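Local coordinates for rhamnose ABC transporter, rhamnose-binding protein (Actinomyces odontolyticus ATCC 17982, PDB 5BQ3) that probably binds a carbohydrate, likely rhamnose, as the extracytoplasmic solute-binding component of an ABC import system, at residues N39-V44 against W269-L274; L158-N163 against G195-T200; P222-I227 against L248-E253; V263-L268 against P319-A324. All coordinates share one frame; numbering follows the deposited sequence.

Interaction 1. Residues N39-V44 against W269-L274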
loop_
_atom_site.group_PDB
_atom_site.type_symbol
_atom_site.label_atom_id
_atom_site.label_comp_id
_atom_site.label_asym_id
_atom_site.label_seq_id
_atom_site.Cartn_x
_atom_site.Cartn_y
_atom_site.Cartn_z
ATOM N N ASN A 39 -13.274 7.627 2.956
ATOM C CA ASN A 39 -11.997 7.461 3.646
ATOM C C ASN A 39 -10.956 8.295 2.875
ATOM O O ASN A 39 -10.804 8.078 1.674
ATOM C CB ASN A 39 -11.602 5.991 3.761
ATOM C CG ASN A 39 -10.332 5.773 4.542
ATOM O OD1 ASN A 39 -9.237 5.755 3.988
ATOM N ND2 ASN A 39 -10.447 5.633 5.851
ATOM N N PRO A 40 -10.292 9.288 3.522
ATOM C CA PRO A 40 -9.359 10.174 2.794
ATOM C C PRO A 40 -8.353 9.487 1.858
ATOM O O PRO A 40 -8.289 9.867 0.689
ATOM C CB PRO A 40 -8.628 10.902 3.918
ATOM C CG PRO A 40 -9.624 10.976 5.002
ATOM C CD PRO A 40 -10.416 9.702 4.936
ATOM N N PHE A 41 -7.587 8.495 2.354
ATOM C CA PHE A 41 -6.565 7.779 1.583
ATOM C C PHE A 41 -7.206 6.919 0.485
ATOM O O PHE A 41 -6.682 6.869 -0.631
ATOM C CB PHE A 41 -5.705 6.924 2.529
ATOM C CG PHE A 41 -4.484 6.271 1.927
ATOM C CD1 PHE A 41 -4.580 5.045 1.285
ATOM C CD2 PHE A 41 -3.226 6.841 2.078
ATOM C CE1 PHE A 41 -3.446 4.425 0.751
ATOM C CE2 PHE A 41 -2.093 6.219 1.550
ATOM C CZ PHE A 41 -2.209 5.016 0.890
ATOM N N SER A 42 -8.332 6.254 0.807
ATOM C CA SER A 42 -9.075 5.384 -0.106
ATOM C C SER A 42 -9.723 6.184 -1.252
ATOM O O SER A 42 -9.819 5.669 -2.366
ATOM C CB SER A 42 -10.135 4.604 0.664
ATOM O OG SER A 42 -10.555 3.451 -0.043
ATOM N N ASP A 43 -10.136 7.444 -0.984
ATOM C CA ASP A 43 -10.762 8.337 -1.964
ATOM C C ASP A 43 -9.761 8.826 -3.028
ATOM O O ASP A 43 -10.175 9.126 -4.151
ATOM C CB ASP A 43 -11.437 9.532 -1.265
ATOM C CG ASP A 43 -12.772 9.224 -0.591
ATOM O OD1 ASP A 43 -13.178 8.036 -0.578
ATOM O OD2 ASP A 43 -13.408 10.168 -0.071
ATOM N N VAL A 44 -8.458 8.892 -2.684
ATOM C CA VAL A 44 -7.372 9.273 -3.601
ATOM C C VAL A 44 -7.193 8.130 -4.621
ATOM O O VAL A 44 -7.032 8.390 -5.812
ATOM C CB VAL A 44 -6.055 9.612 -2.843
ATOM C CG1 VAL A 44 -4.911 9.910 -3.810
ATOM C CG2 VAL A 44 -6.257 10.783 -1.890
ATOM N N TRP A 269 3.487 5.019 -0.816
ATOM C CA TRP A 269 3.068 4.818 -2.207
ATOM C C TRP A 269 1.990 5.821 -2.570
ATOM O O TRP A 269 1.385 6.413 -1.677
ATOM C CB TRP A 269 2.549 3.376 -2.419
ATOM C CG TRP A 269 1.678 2.879 -1.300
ATOM C CD1 TRP A 269 0.350 3.133 -1.119
ATOM C CD2 TRP A 269 2.095 2.095 -0.174
ATOM N NE1 TRP A 269 -0.089 2.549 0.046
ATOM C CE2 TRP A 269 0.962 1.901 0.645
ATOM C CE3 TRP A 269 3.321 1.527 0.222
ATOM C CZ2 TRP A 269 1.015 1.167 1.835
ATOM C CZ3 TRP A 269 3.374 0.803 1.402
ATOM C CH2 TRP A 269 2.231 0.626 2.194
ATOM N N ASP A 270 1.755 6.025 -3.870
ATOM C CA ASP A 270 0.703 6.911 -4.360
ATOM C C ASP A 270 -0.557 6.057 -4.585
ATOM O O ASP A 270 -0.556 5.240 -5.514
ATOM C CB ASP A 270 1.156 7.635 -5.649
ATOM C CG ASP A 270 0.283 8.791 -6.125
ATOM O OD1 ASP A 270 -0.803 9.009 -5.535
ATOM O OD2 ASP A 270 0.683 9.473 -7.094
ATOM N N PRO A 271 -1.619 6.179 -3.739
ATOM C CA PRO A 271 -2.817 5.336 -3.938
ATOM C C PRO A 271 -3.552 5.602 -5.259
ATOM O O PRO A 271 -4.206 4.691 -5.762
ATOM C CB PRO A 271 -3.702 5.657 -2.728
ATOM C CG PRO A 271 -3.205 6.927 -2.193
ATOM C CD PRO A 271 -1.769 7.063 -2.565
ATOM N N ALA A 272 -3.412 6.820 -5.836
ATOM C CA ALA A 272 -4.013 7.222 -7.114
ATOM C C ALA A 272 -3.499 6.358 -8.277
ATOM O O ALA A 272 -4.264 6.065 -9.202
ATOM C CB ALA A 272 -3.720 8.686 -7.390
ATOM N N GLN A 273 -2.210 5.951 -8.224
ATOM C CA GLN A 273 -1.567 5.099 -9.229
ATOM C C GLN A 273 -2.151 3.681 -9.203
ATOM O O GLN A 273 -2.252 3.047 -10.253
ATOM C CB GLN A 273 -0.052 5.039 -8.999
ATOM C CG GLN A 273 0.691 6.337 -9.300
ATOM C CD GLN A 273 2.188 6.198 -9.148
ATOM O OE1 GLN A 273 2.703 5.588 -8.202
ATOM N NE2 GLN A 273 2.926 6.799 -10.063
ATOM N N LEU A 274 -2.523 3.187 -8.004
ATOM C CA LEU A 274 -3.103 1.860 -7.803
ATOM C C LEU A 274 -4.476 1.750 -8.491
ATOM O O LEU A 274 -4.719 0.768 -9.193
ATOM C CB LEU A 274 -3.209 1.545 -6.298
ATOM C CG LEU A 274 -3.887 0.235 -5.901
ATOM C CD1 LEU A 274 -2.972 -0.954 -6.129
ATOM C CD2 LEU A 274 -4.313 0.284 -4.471
#
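Phe41, Trp269 and Pro271 form an aromatic and apolar packing contact between two helix starts, where the chain passes from the carboxy-terminal lobe into the amino-terminal one; no hydrogen bond joins the two segments. Pro271 lies over one face of the Phe41 ring, its CG 3.8 Å from the ring centroid and only 13° off the normal, a CH-pi contact. Trp269 comes to the rim instead: Phe41 CZ lies 3.4 Å from Trp269 NE1, and although the ring planes stand at 86°, neither ring sits over the other's face. With CG of Phe41 anti to the backbone N (chi1 -172°), the ring is carried across to both partners. Val44, one turn on, packs CG1 against Pro271 CG at 3.8 Å and Ala272 CB at 4.0 Å, while its carbonyl O receives a CA-H...O contact from Ala272 CA at 3.5 Å. Cutting Phe41 back to an alanine would probably leave Pro271 CG without its aromatic face and the Trp269 indole rim freer to shift. Asn39 and Asp270 cap their respective helices through weak side-chain bonds. Helices 40-56 and 271-287 thus start side by side in the amino-terminal lobe, Met45 also meeting Pro271, while the Phe41 ring meets Phe332 at the chain's end and reaches Leu250 of the other lobe.

Interaction 2. Residues L158-N163 against G195-T200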
loop_
_atom_site.group_PDB
_atom_site.type_symbol
_atom_site.label_atom_id
_atom_site.label_comp_id
_atom_site.label_asym_id
_atom_site.label_seq_id
_atom_site.Cartn_x
_atom_site.Cartn_y
_atom_site.Cartn_z
ATOM N N LEU A 158 10.329 -0.327 15.483
ATOM C CA LEU A 158 9.074 -0.046 16.177
ATOM C C LEU A 158 7.942 -0.431 15.225
ATOM O O LEU A 158 7.527 0.367 14.378
ATOM C CB LEU A 158 8.981 1.428 16.635
ATOM C CG LEU A 158 7.902 1.739 17.691
ATOM C CD1 LEU A 158 8.431 2.653 18.752
ATOM C CD2 LEU A 158 6.670 2.353 17.062
ATOM N N SER A 159 7.487 -1.686 15.338
ATOM C CA SER A 159 6.454 -2.270 14.486
ATOM C C SER A 159 5.033 -2.047 15.046
ATOM O O SER A 159 4.864 -1.367 16.063
ATOM C CB SER A 159 6.724 -3.760 14.321
ATOM O OG SER A 159 5.951 -4.306 13.268
ATOM N N ALA A 160 4.013 -2.613 14.364
ATOM C CA ALA A 160 2.601 -2.554 14.753
ATOM C C ALA A 160 2.339 -3.617 15.840
ATOM O O ALA A 160 3.010 -3.578 16.869
ATOM C CB ALA A 160 1.726 -2.781 13.530
ATOM N N THR A 161 1.391 -4.557 15.635
ATOM C CA THR A 161 1.154 -5.649 16.588
ATOM C C THR A 161 2.223 -6.720 16.369
ATOM O O THR A 161 2.825 -6.779 15.294
ATOM C CB THR A 161 -0.259 -6.246 16.460
ATOM O OG1 THR A 161 -0.543 -6.534 15.092
ATOM C CG2 THR A 161 -1.333 -5.364 17.054
ATOM N N ALA A 162 2.447 -7.573 17.380
ATOM C CA ALA A 162 3.424 -8.659 17.320
ATOM C C ALA A 162 3.080 -9.710 16.246
ATOM O O ALA A 162 3.988 -10.307 15.668
ATOM C CB ALA A 162 3.530 -9.327 18.679
ATOM N N ASN A 163 1.782 -9.912 15.979
ATOM C CA ASN A 163 1.247 -10.887 15.019
ATOM C C ASN A 163 0.874 -10.259 13.650
ATOM O O ASN A 163 0.271 -10.949 12.822
ATOM C CB ASN A 163 0.024 -11.607 15.622
ATOM C CG ASN A 163 -0.803 -10.759 16.569
ATOM O OD1 ASN A 163 -1.532 -9.845 16.154
ATOM N ND2 ASN A 163 -0.720 -11.054 17.861
ATOM N N GLY A 195 4.203 -1.300 18.884
ATOM C CA GLY A 195 3.299 -0.204 19.222
ATOM C C GLY A 195 1.825 -0.538 19.086
ATOM O O GLY A 195 0.972 0.281 19.438
ATOM N N ASP A 196 1.522 -1.744 18.553
ATOM C CA ASP A 196 0.190 -2.325 18.346
ATOM C C ASP A 196 -0.768 -1.416 17.532
ATOM O O ASP A 196 -1.983 -1.484 17.732
ATOM C CB ASP A 196 -0.448 -2.716 19.702
ATOM C CG ASP A 196 0.339 -3.740 20.505
ATOM O OD1 ASP A 196 0.924 -4.662 19.889
ATOM O OD2 ASP A 196 0.341 -3.640 21.749
ATOM N N ASP A 197 -0.219 -0.610 16.584
ATOM C CA ASP A 197 -0.938 0.348 15.718
ATOM C C ASP A 197 -1.771 1.353 16.552
ATOM O O ASP A 197 -2.821 1.831 16.107
ATOM C CB ASP A 197 -1.823 -0.367 14.671
ATOM C CG ASP A 197 -1.153 -0.663 13.342
ATOM O OD1 ASP A 197 -0.406 0.211 12.840
ATOM O OD2 ASP A 197 -1.421 -1.743 12.772
ATOM N N ASP A 198 -1.272 1.679 17.761
ATOM C CA ASP A 198 -1.881 2.612 18.701
ATOM C C ASP A 198 -0.887 3.728 18.996
ATOM O O ASP A 198 0.262 3.446 19.336
ATOM C CB ASP A 198 -2.304 1.878 19.984
ATOM C CG ASP A 198 -3.034 2.748 20.985
ATOM O OD1 ASP A 198 -4.226 3.053 20.750
ATOM O OD2 ASP A 198 -2.419 3.114 22.012
ATOM N N ASP A 199 -1.327 4.991 18.850
ATOM C CA ASP A 199 -0.511 6.189 19.050
ATOM C C ASP A 199 0.061 6.297 20.475
ATOM O O ASP A 199 1.236 6.631 20.622
ATOM C CB ASP A 199 -1.320 7.450 18.712
ATOM C CG ASP A 199 -0.514 8.729 18.783
ATOM O OD1 ASP A 199 0.220 9.025 17.813
ATOM O OD2 ASP A 199 -0.605 9.427 19.813
ATOM N N THR A 200 -0.763 6.027 21.510
ATOM C CA THR A 200 -0.343 6.122 22.913
ATOM C C THR A 200 0.696 5.037 23.243
ATOM O O THR A 200 1.690 5.340 23.905
ATOM C CB THR A 200 -1.557 6.063 23.859
ATOM O OG1 THR A 200 -2.634 6.821 23.302
ATOM C CG2 THR A 200 -1.240 6.588 25.249
HETATM O O HOH W 1 -1.280 -4.317 13.664
HETATM O O HOH W 2 1.032 -7.391 19.998
#
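Backbone hydrogen bonds tie Ser159 and Ala160 to Gly195 and Asp196 where two adjacent strands end. Gly195 N donates to Ser159 O at 2.9 Å and 171°, nearly straight though tilted from the carbonyl plane; the bond from Asp196 N to Ala160 O is weaker, bent to 146°. One water donates to Asp197 OD2 and is hydrogen-bonded to Thr161 OG1, 2.7 Å from the water; another accepts from Ala162 N and donates to Asp196 OD1. The other Asp197 oxygen, OD1, is hydrogen-bonded to Thr223 OG1. Van der Waals contact is modest: Thr161 CG2 rests 3.6 Å from Asp196 CA, their side chains crossing at about a right angle, and Ala160 CB meets the Asp197 carboxylate, 3.4 Å from OD2. Thr161 OG1 sits between backbone N and carbonyl carbon (chi1 49°), which turns CG2 to Asp196. Asp196 and Asp197 take left-handed backbone conformations, turning the chain toward helix 199-212, which Asp198 caps through Lys201 N. Strands 153-159 and 187-194 are neighbours in the parallel sheet, joined through helix 165-180 as a beta-alpha-beta unit; Gln167 of that helix touches Ala160, and Leu158 packs on helices 199-212 and 224-236.

Interaction 3. Residues P222-I227 against L248-E253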
loop_
_atom_site.group_PDB
_atom_site.type_symbol
_atom_site.label_atom_id
_atom_site.label_comp_id
_atom_site.label_asym_id
_atom_site.label_seq_id
_atom_site.Cartn_x
_atom_site.Cartn_y
_atom_site.Cartn_z
ATOM N N PRO A 222 7.796 0.506 10.427
ATOM C CA PRO A 222 6.994 0.094 9.262
ATOM C C PRO A 222 5.480 0.163 9.542
ATOM O O PRO A 222 4.736 -0.771 9.232
ATOM C CB PRO A 222 7.483 -1.332 9.000
ATOM C CG PRO A 222 7.890 -1.842 10.345
ATOM C CD PRO A 222 8.308 -0.667 11.174
ATOM N N THR A 223 5.027 1.299 10.111
ATOM C CA THR A 223 3.636 1.580 10.494
ATOM C C THR A 223 3.415 3.102 10.502
ATOM O O THR A 223 4.218 3.838 11.080
ATOM C CB THR A 223 3.284 0.912 11.860
ATOM O OG1 THR A 223 2.062 1.451 12.375
ATOM C CG2 THR A 223 4.389 1.047 12.905
ATOM N N THR A 224 2.329 3.565 9.860
ATOM C CA THR A 224 1.974 4.989 9.774
ATOM C C THR A 224 1.616 5.566 11.154
ATOM O O THR A 224 1.850 6.752 11.399
ATOM C CB THR A 224 0.829 5.218 8.776
ATOM O OG1 THR A 224 -0.324 4.489 9.193
ATOM C CG2 THR A 224 1.210 4.839 7.345
ATOM N N VAL A 225 1.063 4.726 12.046
ATOM C CA VAL A 225 0.674 5.107 13.408
ATOM C C VAL A 225 1.936 5.200 14.280
ATOM O O VAL A 225 2.086 6.158 15.044
ATOM C CB VAL A 225 -0.380 4.138 14.019
ATOM C CG1 VAL A 225 -0.866 4.631 15.380
ATOM C CG2 VAL A 225 -1.563 3.929 13.075
ATOM N N GLY A 226 2.818 4.209 14.146
ATOM C CA GLY A 226 4.070 4.113 14.887
ATOM C C GLY A 226 5.066 5.210 14.585
ATOM O O GLY A 226 5.648 5.771 15.514
ATOM N N ILE A 227 5.260 5.534 13.288
ATOM C CA ILE A 227 6.192 6.571 12.820
ATOM C C ILE A 227 5.734 7.975 13.276
ATOM O O ILE A 227 6.583 8.814 13.571
ATOM C CB ILE A 227 6.424 6.489 11.278
ATOM C CG1 ILE A 227 7.738 7.195 10.863
ATOM C CG2 ILE A 227 5.215 6.974 10.466
ATOM C CD1 ILE A 227 8.268 6.860 9.471
ATOM N N LEU A 248 7.528 3.723 7.200
ATOM C CA LEU A 248 6.364 3.934 6.344
ATOM C C LEU A 248 5.390 4.887 7.019
ATOM O O LEU A 248 4.905 4.583 8.103
ATOM C CB LEU A 248 5.685 2.595 5.993
ATOM C CG LEU A 248 6.586 1.495 5.420
ATOM C CD1 LEU A 248 5.935 0.159 5.555
ATOM C CD2 LEU A 248 6.939 1.752 3.965
ATOM N N GLY A 249 5.138 6.033 6.385
ATOM C CA GLY A 249 4.250 7.063 6.921
ATOM C C GLY A 249 3.344 7.769 5.931
ATOM O O GLY A 249 3.420 7.525 4.725
ATOM N N LEU A 250 2.487 8.673 6.454
ATOM C CA LEU A 250 1.526 9.466 5.685
ATOM C C LEU A 250 2.012 10.912 5.504
ATOM O O LEU A 250 2.329 11.559 6.501
ATOM C CB LEU A 250 0.140 9.458 6.361
ATOM C CG LEU A 250 -0.619 8.126 6.388
ATOM C CD1 LEU A 250 -1.836 8.222 7.284
ATOM C CD2 LEU A 250 -1.031 7.676 4.983
ATOM N N PRO A 251 2.039 11.450 4.257
ATOM C CA PRO A 251 2.543 12.823 4.046
ATOM C C PRO A 251 1.909 13.909 4.926
ATOM O O PRO A 251 2.640 14.773 5.405
ATOM C CB PRO A 251 2.234 13.085 2.570
ATOM C CG PRO A 251 2.275 11.750 1.942
ATOM C CD PRO A 251 1.722 10.799 2.968
ATOM N N ASN A 252 0.579 13.862 5.154
ATOM C CA ASN A 252 -0.164 14.849 5.950
ATOM C C ASN A 252 0.259 14.879 7.420
ATOM O O ASN A 252 0.405 15.964 7.985
ATOM C CB ASN A 252 -1.671 14.597 5.854
ATOM C CG ASN A 252 -2.269 14.922 4.506
ATOM O OD1 ASN A 252 -1.665 14.701 3.450
ATOM N ND2 ASN A 252 -3.486 15.438 4.510
ATOM N N GLU A 253 0.448 13.698 8.031
ATOM C CA GLU A 253 0.853 13.547 9.431
ATOM C C GLU A 253 2.333 13.890 9.634
ATOM O O GLU A 253 2.703 14.450 10.666
ATOM C CB GLU A 253 0.597 12.106 9.900
ATOM C CG GLU A 253 -0.870 11.715 9.988
ATOM C CD GLU A 253 -1.171 10.275 10.371
ATOM O OE1 GLU A 253 -0.250 9.426 10.328
ATOM O OE2 GLU A 253 -2.348 9.990 10.689
HETATM O O HOH W 3 2.413 8.484 9.399
HETATM O O HOH W 4 -1.564 6.696 10.759
#
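The flat peptide joining Leu248 to Gly249 lies between Ile227 and Thr224, whose CG2 methyls stand on opposite sides of its plane. Ile227 CG2 is 3.4 Å from Leu248 O and also meets Gly249 CA, whereas Thr224 CG2 is 3.8 Å from Gly249 CA. The same carbonyl O receives a CA-H...O contact from Thr224 CA at 3.4 Å; Thr224 N is near it too, but at an angle too poor for a hydrogen bond. The second flat group, the Glu253 carboxylate, reaches the other segment through water at its OE1 end. One water donates to both Glu253 OE1 and Thr224 O, the latter at 2.7 Å, and accepts from Leu250 N, so three groups hold it; a second water donates to Glu253 OE1 and is hydrogen-bonded to Thr224 OG1. Because OG1 of Thr224 sits between its backbone N and carbonyl carbon (chi1 60°), CG2 is turned to Gly249 and to Leu250 CG, 3.9 Å away. Behind these, Leu248 CD1 packs 3.9 Å from Pro222 CA, and helix 134-149 and Trp170 cover the same apolar side. Thr223 caps helix 224-236 with two weak bonds to OG1, which is also bonded to Asp197. Both segments leave the carboxyl ends of neighbouring parallel strands, 218-221 and 244-247, and enter a helix: the beta-to-alpha turns of a Rossmann-like lobe, which in type I periplasmic binding proteins border the cleft for the sugar.

Interaction 4. Residues V263-L268 against P319-A324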
loop_
_atom_site.group_PDB
_atom_site.type_symbol
_atom_site.label_atom_id
_atom_site.label_comp_id
_atom_site.label_asym_id
_atom_site.label_seq_id
_atom_site.Cartn_x
_atom_site.Cartn_y
_atom_site.Cartn_z
ATOM N N VAL A 263 12.307 14.176 10.863
ATOM C CA VAL A 263 12.290 13.148 9.822
ATOM C C VAL A 263 12.944 13.738 8.561
ATOM O O VAL A 263 12.612 14.856 8.168
ATOM C CB VAL A 263 10.844 12.629 9.554
ATOM C CG1 VAL A 263 10.827 11.548 8.475
ATOM C CG2 VAL A 263 10.194 12.116 10.836
ATOM N N LYS A 264 13.888 13.005 7.951
ATOM C CA LYS A 264 14.564 13.444 6.726
ATOM C C LYS A 264 13.906 12.793 5.505
ATOM O O LYS A 264 13.586 13.496 4.539
ATOM C CB LYS A 264 16.072 13.142 6.775
ATOM C CG LYS A 264 16.841 14.095 7.685
ATOM C CD LYS A 264 18.345 13.911 7.583
ATOM C CE LYS A 264 19.089 14.925 8.419
ATOM N NZ LYS A 264 20.563 14.784 8.281
ATOM N N GLU A 265 13.672 11.462 5.565
ATOM C CA GLU A 265 13.042 10.696 4.490
ATOM C C GLU A 265 12.343 9.440 5.019
ATOM O O GLU A 265 12.898 8.698 5.831
ATOM C CB GLU A 265 14.072 10.308 3.409
ATOM C CG GLU A 265 13.449 9.871 2.092
ATOM C CD GLU A 265 14.429 9.523 0.988
ATOM O OE1 GLU A 265 15.247 8.595 1.180
ATOM O OE2 GLU A 265 14.355 10.165 -0.084
ATOM N N PHE A 266 11.122 9.213 4.530
ATOM C CA PHE A 266 10.294 8.042 4.797
ATOM C C PHE A 266 9.721 7.571 3.456
ATOM O O PHE A 266 9.948 8.224 2.438
ATOM C CB PHE A 266 9.192 8.335 5.845
ATOM C CG PHE A 266 8.106 9.289 5.403
ATOM C CD1 PHE A 266 8.255 10.661 5.568
ATOM C CD2 PHE A 266 6.925 8.815 4.845
ATOM C CE1 PHE A 266 7.257 11.543 5.150
ATOM C CE2 PHE A 266 5.930 9.699 4.420
ATOM C CZ PHE A 266 6.096 11.055 4.588
ATOM N N ALA A 267 9.008 6.444 3.441
ATOM C CA ALA A 267 8.424 5.918 2.217
ATOM C C ALA A 267 6.987 5.457 2.426
ATOM O O ALA A 267 6.549 5.269 3.559
ATOM C CB ALA A 267 9.267 4.766 1.687
ATOM N N LEU A 268 6.254 5.312 1.313
ATOM C CA LEU A 268 4.887 4.804 1.217
ATOM C C LEU A 268 4.612 4.532 -0.270
ATOM O O LEU A 268 5.429 3.867 -0.909
ATOM C CB LEU A 268 3.840 5.745 1.870
ATOM C CG LEU A 268 2.497 5.113 2.278
ATOM C CD1 LEU A 268 2.609 4.311 3.567
ATOM C CD2 LEU A 268 1.438 6.162 2.418
ATOM N N PRO A 319 8.280 1.457 -3.892
ATOM C CA PRO A 319 7.713 2.443 -2.949
ATOM C C PRO A 319 8.177 3.877 -3.225
ATOM O O PRO A 319 9.328 4.096 -3.619
ATOM C CB PRO A 319 8.206 1.957 -1.579
ATOM C CG PRO A 319 8.510 0.521 -1.766
ATOM C CD PRO A 319 9.004 0.388 -3.172
ATOM N N VAL A 320 7.256 4.841 -3.059
ATOM C CA VAL A 320 7.515 6.269 -3.273
ATOM C C VAL A 320 8.215 6.826 -2.027
ATOM O O VAL A 320 7.705 6.680 -0.915
ATOM C CB VAL A 320 6.217 7.061 -3.625
ATOM C CG1 VAL A 320 6.483 8.560 -3.722
ATOM C CG2 VAL A 320 5.589 6.550 -4.919
ATOM N N ARG A 321 9.389 7.443 -2.219
ATOM C CA ARG A 321 10.162 8.050 -1.136
ATOM C C ARG A 321 9.752 9.509 -0.979
ATOM O O ARG A 321 9.731 10.255 -1.961
ATOM C CB ARG A 321 11.675 7.928 -1.386
ATOM C CG ARG A 321 12.221 6.524 -1.226
ATOM C CD ARG A 321 13.726 6.532 -1.249
ATOM N NE ARG A 321 14.251 5.229 -1.636
ATOM C CZ ARG A 321 15.531 4.884 -1.564
ATOM N NH1 ARG A 321 16.434 5.743 -1.103
ATOM N NH2 ARG A 321 15.920 3.675 -1.945
ATOM N N PHE A 322 9.407 9.907 0.256
ATOM C CA PHE A 322 8.972 11.266 0.567
ATOM C C PHE A 322 9.999 11.990 1.424
ATOM O O PHE A 322 10.430 11.479 2.459
ATOM C CB PHE A 322 7.604 11.268 1.272
ATOM C CG PHE A 322 6.487 10.567 0.533
ATOM C CD1 PHE A 322 6.252 9.211 0.714
ATOM C CD2 PHE A 322 5.647 11.273 -0.320
ATOM C CE1 PHE A 322 5.213 8.568 0.038
ATOM C CE2 PHE A 322 4.614 10.625 -1.002
ATOM C CZ PHE A 322 4.407 9.276 -0.823
ATOM N N ASN A 323 10.379 13.189 0.978
ATOM C CA ASN A 323 11.318 14.098 1.636
ATOM C C ASN A 323 10.757 15.522 1.539
ATOM O O ASN A 323 9.655 15.703 1.017
ATOM C CB ASN A 323 12.726 13.985 1.025
ATOM C CG ASN A 323 12.755 13.913 -0.481
ATOM O OD1 ASN A 323 12.363 14.848 -1.188
ATOM N ND2 ASN A 323 13.220 12.792 -1.002
ATOM N N ALA A 324 11.507 16.527 2.029
ATOM C CA ALA A 324 11.091 17.930 2.058
ATOM C C ALA A 324 10.902 18.573 0.667
ATOM O O ALA A 324 10.354 19.674 0.582
ATOM C CB ALA A 324 12.093 18.727 2.860
#
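Phe322 N donates to Phe266 O at 2.8 Å and 165°, and Phe266 N returns a bond to Phe322 O at 3.1 Å. Two further bonds pair Leu268 with Val320; that from Val320 N is bent to 135°, its donor above the carbonyl plane of Leu268. Between them Ala267 and Arg321 form a non-hydrogen-bonded pair. The result is a two-stranded antiparallel sheet beside the parallel core of the carboxy-terminal lobe, its second strand supplied by the chain's late return, as expected for a type I periplasmic binding protein. The Phe322 CB methylene lies over the Phe266 ring, 3.9 Å from its centroid, in a CH-pi contact, while the rings barely overlap; Phe322 CE1 meets Leu268 CB at 3.6 Å. With CG anti to the backbone N (chi1 -163°) and the chain extended, Glu265 lays its carboxylate beside Asn323: OE2 uses its anti lone pair to accept from Asn323 ND2 at 3.0 Å, in the amide plane, while OE1 makes a long salt bridge to Arg321 NH1 at 3.8 Å, the carboxylate and guanidinium planes nearly perpendicular. Were Glu265 an alanine, the Asn323 amide would probably lose this acceptor, leaving Arg321 more dependent on its long, weak pairing with Asp143.

How the interactions relate
Interactions 2, 3 and 4 form a connected series in the carboxy-terminal lobe. Asp197 OD1 and Thr223 OG1, 2.8 Å apart, link interactions 2 and 3, whose centres are 12 Å apart; Gly249 N and Ala267 O, at 3.3 Å a probable hydrogen bond, link interactions 3 and 4, with centres 10 Å apart. Interaction 1 adjoins that series at the crossing between lobes: Phe41 CE2 lies 3.6 Å from Leu268 CD2, and Phe41 CD2 lies 3.7 Å from Leu250 CD2. Trp269 directly follows Leu268, so strand 266-268 leads straight into the crossing. Interaction 2 does not touch interaction 1, their centres being about 23 Å apart. By family likeness, the sugar would probably bind between the lobes.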